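Local coordinates for protein peptidoglycan synthase activator LpoP (Pseudomonas aeruginosa, PDB 6W5Q) that activates a peptidoglycan synthase in bacterial cell-wall assembly, probably binding it through the globular helical C-terminal domain described here, at residues A106-A109 with R110-A113; L38-A41 with Q42-A45; Q95-E98 with K99-D102. One frame throughout, in Å; residues are numbered along the deposited sequence.

Overall arrangement
From the N terminus, contact 2 comes first, at the C-terminal end of helix 31-44, which packs against helices 13-28 and 49-61. Contact 3 follows at the end of helix 83-99, where residues 99-102 leave the helix and lead into helix 103-114. Contact 1 lies on that last helix. All three join immediate chain neighbours, follow in series and neither nest nor cross. Contacts 1 and 3 touch, through packing of Ala106 on Glu98 and a salt bridge between Arg110 and Glu98, and so tie the last helix to its predecessor. Contact 2 is on the opposite side of the chain's centre, its centre about 28 Å from that of contact 1.

Contact 1 of 3, residues A106-A109 with R110-A113; sequences AALA and RQKA. With SO4 (sulfate ion), chain J.
In Arg110 a chi1 of -62° sets CG beside the backbone N and against the carbonyl of Ala106, with CG 3.1 Å from Ala106 O. Two residues further on, Lys112 does the same: its chi1 of -44° lays CG against the carbonyl of Leu108, CG to Leu108 O measuring 3.1 Å. From there both chains run out extended, but they serve different sides of helix 103-114. The Arg110 guanidinium passes near the methyl of Ala106, NH1 standing 4.2 Å from CB, and ends in salt bridges with Glu98 and Glu91 of helix 83-99. The lysine chain climbs past Leu108 O, touches Trp90 of the same neighbouring helix, and gives a hydrogen bond from NZ to sulfate O4 at 2.9 Å. Within this helical turn the i to i+4 bonds are sound from Arg110 N to Ala106 O (3.0 Å), Gln111 N to Ala107 O (2.9 Å) and Ala113 N to Ala109 O (3.0 Å), while Lys112 N is divided between weak bonds to Leu108 O and Ala109 O. The contact packs the last helix, 103-114, on helix 83-99, with Ala106 and Ala109 buried. Two carboxylates, Glu91 at NE and Glu98 at NH1, probably limit the rotation of the Arg110 guanidinium, whereas the lysine ammonium meets an anion that was probably supplied by the crystallisation liquor.

Contact 2 of 3, residues L38-A41 with Q42-A45; sequences LERA and QRIA. With SO4 (sulfate ion), chain I.
Sulfate O4 is gripped by two arginines three residues apart on helix 31-44. Arg40 gives it hydrogen bonds from NE at 2.8 Å and from NH2 at 3.0 Å, while Arg43 NH1 reaches it at 2.7 Å in a weak, bent bond. O4 lies at the edge of the Arg40 guanidinium, near its plane, and the sulfur is in plane with each of the two guanidinium groups, so both present their N-H edges to the ion. Arg43 also turns toward a second oxygen, its NH2 donating to sulfate O2 at 3.1 Å. The two chains get there differently: Arg40 runs out extended with CG opposite its backbone N (chi1 -175°), whereas Arg43 folds at chi3 (65°) and so brings its guanidinium to the same sulfate. The anion, probably from the crystallisation liquor, would offset the two nearby positive charges.

Elsewhere round the helix, Glu39 and Gln42 run out next to each other in the same direction, with Glu39 OE2 3.0 Å from Gln42 NE2 and their planes 34° apart. Their outer partners are Arg59, paired with Glu39 OE1, and Arg74, which donates to Gln42 OE1. Toward its end the helix is weakly bonded, although Ala45 N still reaches Ala41 O at 2.9 Å. Leu38 packs on Leu19 and Ala22 of helix 13-28 and also touches helix 49-61, the kind of packing between successive helices that characterises tetratricopeptide-repeat folds.

Contact 3 of 3, residues Q95-E98 with K99-D102; sequences QARE and KQGD
Arg97 bends forward along the end of its helix to meet Asp102. Its CB rests 3.5 Å from Asp102 O, and CG also lies near Asp102 OD1. Beyond CB the chain bends twice, at chi2 (-59°) and chi3 (-42°), which carries CD to 3.8 Å from Asp102 OD1 and turns the guanidinium edge toward the carboxylate. NE then bonds to Asp102 OD1 at 2.6 Å as part of a salt bridge, using the anti lone pair of that oxygen. NH2 reaches the same OD1 at 2.7 Å; both bonds are bent, that from NH2 is weak, and OD1 is somewhat tilted from the guanidinium plane. One carboxylate oxygen thus sits in the fork between NE and NH2, and the two planes stand nearly perpendicular, 88° apart. At the last nitrogen, NH1 forms a salt bridge with Glu69 of helix 65-78, and Gln100 NE2 stands over one guanidinium face, the planes inclined to each other.

The backbone under this arginine ends helix 83-99 in a Schellman motif. Asp102 N bonds to Arg97 O at 2.9 Å, and Gly101 N to Glu98 O at 2.9 Å, with Gly101, at positive phi, as the C-prime residue.

Gln100 folds back from the turn, its extended chain passing alongside Ala96 O, to which NE2 donates a nearly straight bond of 2.8 Å. That donor comes from above the carbonyl plane, while the oxygen lies close to the plane of the glutamine amide. The same NE2 also donates to Glu69, so amide and guanidinium share an acceptor residue. Asp102 faces two ways: OD1 holds the arginine, and OD2 accepts the backbone N of Gly105, which makes the aspartate the N-cap of helix 103-114.

Contact 1 of 3, residues A106-A109 with R110-A113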
# COMPACT_ATOMS: atom_id res chain seq x y z
N ALA A 106 9.44 4.35 -12.65
CA ALA A 106 8.51 5.27 -12.01
C ALA A 106 7.60 5.96 -13.03
O ALA A 106 6.41 6.16 -12.78
CB ALA A 106 9.29 6.29 -11.19
N ALA A 107 8.16 6.38 -14.17
CA ALA A 107 7.33 7.01 -15.19
C ALA A 107 6.39 6.00 -15.82
O ALA A 107 5.24 6.33 -16.14
CB ALA A 107 8.21 7.65 -16.27
N LEU A 108 6.87 4.78 -16.01
CA LEU A 108 6.05 3.74 -16.61
C LEU A 108 4.92 3.35 -15.69
O LEU A 108 3.84 2.96 -16.15
CB LEU A 108 6.92 2.53 -16.94
CG LEU A 108 7.93 2.75 -18.08
CD1 LEU A 108 8.79 1.52 -18.31
CD2 LEU A 108 7.20 3.12 -19.36
N ALA A 109 5.14 3.46 -14.38
CA ALA A 109 4.09 3.14 -13.42
C ALA A 109 3.06 4.25 -13.38
O ALA A 109 1.86 3.98 -13.37
CB ALA A 109 4.69 2.90 -12.04
N ARG A 110 3.51 5.51 -13.39
CA ARG A 110 2.58 6.63 -13.40
C ARG A 110 1.79 6.66 -14.69
O ARG A 110 0.69 7.23 -14.72
CB ARG A 110 3.33 7.95 -13.24
CG ARG A 110 4.07 8.08 -11.95
CD ARG A 110 4.21 9.53 -11.49
NE ARG A 110 4.48 9.59 -10.05
CZ ARG A 110 5.69 9.59 -9.52
NH1 ARG A 110 6.77 9.56 -10.31
NH2 ARG A 110 5.83 9.62 -8.19
N GLN A 111 2.34 6.07 -15.76
CA GLN A 111 1.59 5.93 -17.01
C GLN A 111 0.42 4.97 -16.85
O GLN A 111 -0.66 5.20 -17.43
CB GLN A 111 2.52 5.42 -18.11
CG GLN A 111 2.89 6.41 -19.16
CD GLN A 111 3.44 5.72 -20.40
OE1 GLN A 111 3.39 4.50 -20.52
NE2 GLN A 111 3.97 6.51 -21.32
N LYS A 112 0.61 3.89 -16.08
CA LYS A 112 -0.46 2.92 -15.87
C LYS A 112 -1.51 3.44 -14.92
O LYS A 112 -2.68 3.07 -15.03
CB LYS A 112 0.11 1.60 -15.33
CG LYS A 112 1.35 1.16 -16.05
CD LYS A 112 1.79 -0.23 -15.73
CE LYS A 112 3.06 -0.55 -16.54
NZ LYS A 112 3.83 -1.69 -16.00
N ALA A 113 -1.11 4.30 -13.97
CA ALA A 113 -2.08 4.92 -13.09
C ALA A 113 -3.02 5.83 -13.87
O ALA A 113 -4.20 5.94 -13.53
CB ALA A 113 -1.35 5.69 -11.99
S SO4 J . 2.97 -4.99 -15.04
O1 SO4 J . 4.26 -4.45 -14.62
O2 SO4 J . 3.16 -6.34 -15.58
O3 SO4 J . 2.06 -5.07 -13.90
O4 SO4 J . 2.35 -4.14 -16.07

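Contact 2 of 3, residues L38-A41 with Q42-A45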
# COMPACT_ATOMS: atom_id res chain seq x y z
N LEU A 38 -1.34 -3.55 10.49
CA LEU A 38 -1.77 -3.95 9.16
C LEU A 38 -1.44 -5.42 8.89
O LEU A 38 -2.19 -6.09 8.17
CB LEU A 38 -1.13 -3.01 8.12
CG LEU A 38 -1.68 -1.57 8.28
CD1 LEU A 38 -0.94 -0.52 7.48
CD2 LEU A 38 -3.19 -1.49 7.94
N GLU A 39 -0.37 -5.95 9.47
CA GLU A 39 -0.13 -7.39 9.31
C GLU A 39 -1.16 -8.19 10.09
O GLU A 39 -1.47 -9.33 9.71
CB GLU A 39 1.29 -7.76 9.75
CG GLU A 39 2.40 -6.97 9.09
CD GLU A 39 2.80 -7.53 7.74
OE1 GLU A 39 3.72 -6.96 7.12
OE2 GLU A 39 2.20 -8.53 7.29
N ARG A 40 -1.72 -7.63 11.16
CA ARG A 40 -2.81 -8.30 11.85
C ARG A 40 -4.08 -8.23 11.01
O ARG A 40 -4.86 -9.20 10.95
CB ARG A 40 -3.00 -7.69 13.25
CG ARG A 40 -4.05 -8.39 14.15
CD ARG A 40 -4.07 -7.79 15.57
NE ARG A 40 -4.65 -8.68 16.60
CZ ARG A 40 -5.78 -8.43 17.27
NH1 ARG A 40 -6.48 -7.33 17.02
NH2 ARG A 40 -6.23 -9.30 18.19
N ALA A 41 -4.29 -7.11 10.31
CA ALA A 41 -5.43 -6.99 9.40
C ALA A 41 -5.43 -8.10 8.33
O ALA A 41 -6.50 -8.58 7.93
CB ALA A 41 -5.40 -5.61 8.74
N GLN A 42 -4.24 -8.49 7.85
CA GLN A 42 -4.13 -9.55 6.85
C GLN A 42 -4.56 -10.91 7.38
O GLN A 42 -4.97 -11.77 6.59
CB GLN A 42 -2.71 -9.67 6.34
CG GLN A 42 -2.21 -8.48 5.60
CD GLN A 42 -1.07 -8.85 4.69
OE1 GLN A 42 -1.26 -9.52 3.68
NE2 GLN A 42 0.13 -8.44 5.06
N ARG A 43 -4.44 -11.16 8.68
CA ARG A 43 -4.92 -12.43 9.23
C ARG A 43 -6.43 -12.56 9.06
O ARG A 43 -6.95 -13.68 8.92
CB ARG A 43 -4.53 -12.55 10.69
CG ARG A 43 -3.03 -12.67 10.92
CD ARG A 43 -2.70 -12.45 12.40
NE ARG A 43 -3.26 -13.49 13.26
CZ ARG A 43 -3.31 -13.40 14.58
NH1 ARG A 43 -2.83 -12.31 15.17
NH2 ARG A 43 -3.82 -14.39 15.31
N ILE A 44 -7.14 -11.44 9.07
CA ILE A 44 -8.58 -11.42 8.83
C ILE A 44 -8.89 -11.34 7.34
O ILE A 44 -9.82 -12.00 6.85
CB ILE A 44 -9.21 -10.23 9.58
CG1 ILE A 44 -8.99 -10.37 11.09
CG2 ILE A 44 -10.68 -10.09 9.25
CD1 ILE A 44 -8.33 -9.15 11.70
N ALA A 45 -8.15 -10.55 6.59
CA ALA A 45 -8.47 -10.26 5.19
C ALA A 45 -7.20 -10.36 4.38
O ALA A 45 -6.60 -9.34 4.00
CB ALA A 45 -9.12 -8.88 5.07
S SO4 I . -3.58 -11.81 18.36
O1 SO4 I . -2.43 -10.91 18.50
O2 SO4 I . -3.19 -13.19 18.12
O3 SO4 I . -4.42 -11.75 19.56
O4 SO4 I . -4.37 -11.38 17.22

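Contact 3 of 3, residues Q95-E98 with K99-D102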
# COMPACT_ATOMS: atom_id res chain seq x y z
N GLN A 95 6.42 5.70 -6.77
CA GLN A 95 7.20 6.35 -5.72
C GLN A 95 8.24 5.41 -5.15
O GLN A 95 9.34 5.84 -4.80
CB GLN A 95 6.28 6.86 -4.63
CG GLN A 95 5.30 7.88 -5.12
CD GLN A 95 4.54 8.50 -4.00
OE1 GLN A 95 3.57 9.24 -4.22
NE2 GLN A 95 4.95 8.20 -2.77
N ALA A 96 7.91 4.12 -5.09
CA ALA A 96 8.87 3.12 -4.64
C ALA A 96 10.00 2.91 -5.66
O ALA A 96 11.15 2.67 -5.27
CB ALA A 96 8.15 1.80 -4.35
N ARG A 97 9.69 2.95 -6.96
CA ARG A 97 10.76 2.85 -7.96
C ARG A 97 11.68 4.06 -7.87
O ARG A 97 12.91 3.91 -7.91
CB ARG A 97 10.20 2.75 -9.38
CG ARG A 97 9.27 1.57 -9.60
CD ARG A 97 9.96 0.27 -9.31
NE ARG A 97 11.32 0.24 -9.83
CZ ARG A 97 12.14 -0.79 -9.67
NH1 ARG A 97 11.74 -1.87 -9.02
NH2 ARG A 97 13.37 -0.75 -10.18
N GLU A 98 11.10 5.26 -7.77
CA GLU A 98 11.85 6.50 -7.63
C GLU A 98 12.87 6.42 -6.49
O GLU A 98 14.03 6.80 -6.65
CB GLU A 98 10.89 7.66 -7.37
CG GLU A 98 10.28 8.25 -8.61
CD GLU A 98 9.30 9.38 -8.33
OE1 GLU A 98 8.66 9.39 -7.25
OE2 GLU A 98 9.16 10.25 -9.21
N LYS A 99 12.43 5.96 -5.32
CA LYS A 99 13.31 5.95 -4.16
C LYS A 99 14.38 4.88 -4.30
O LYS A 99 15.38 4.94 -3.58
CB LYS A 99 12.49 5.76 -2.88
CG LYS A 99 11.52 6.91 -2.63
CD LYS A 99 10.86 6.80 -1.28
CE LYS A 99 10.01 8.02 -0.97
NZ LYS A 99 9.59 8.00 0.46
N GLN A 100 14.19 3.93 -5.21
CA GLN A 100 15.21 2.95 -5.55
C GLN A 100 16.15 3.44 -6.65
O GLN A 100 17.00 2.67 -7.12
CB GLN A 100 14.55 1.64 -5.96
CG GLN A 100 13.89 0.91 -4.78
CD GLN A 100 13.03 -0.26 -5.20
OE1 GLN A 100 13.52 -1.38 -5.36
NE2 GLN A 100 11.74 -0.02 -5.37
N GLY A 101 16.02 4.70 -7.06
CA GLY A 101 16.84 5.25 -8.12
C GLY A 101 16.37 4.92 -9.52
O GLY A 101 17.16 4.99 -10.46
N ASP A 102 15.10 4.57 -9.69
CA ASP A 102 14.57 4.05 -10.95
C ASP A 102 13.52 5.02 -11.50
O ASP A 102 12.31 4.85 -11.29
CB ASP A 102 13.99 2.66 -10.72
CG ASP A 102 13.42 2.06 -11.98
OD1 ASP A 102 12.57 1.15 -11.86
OD2 ASP A 102 13.82 2.49 -13.10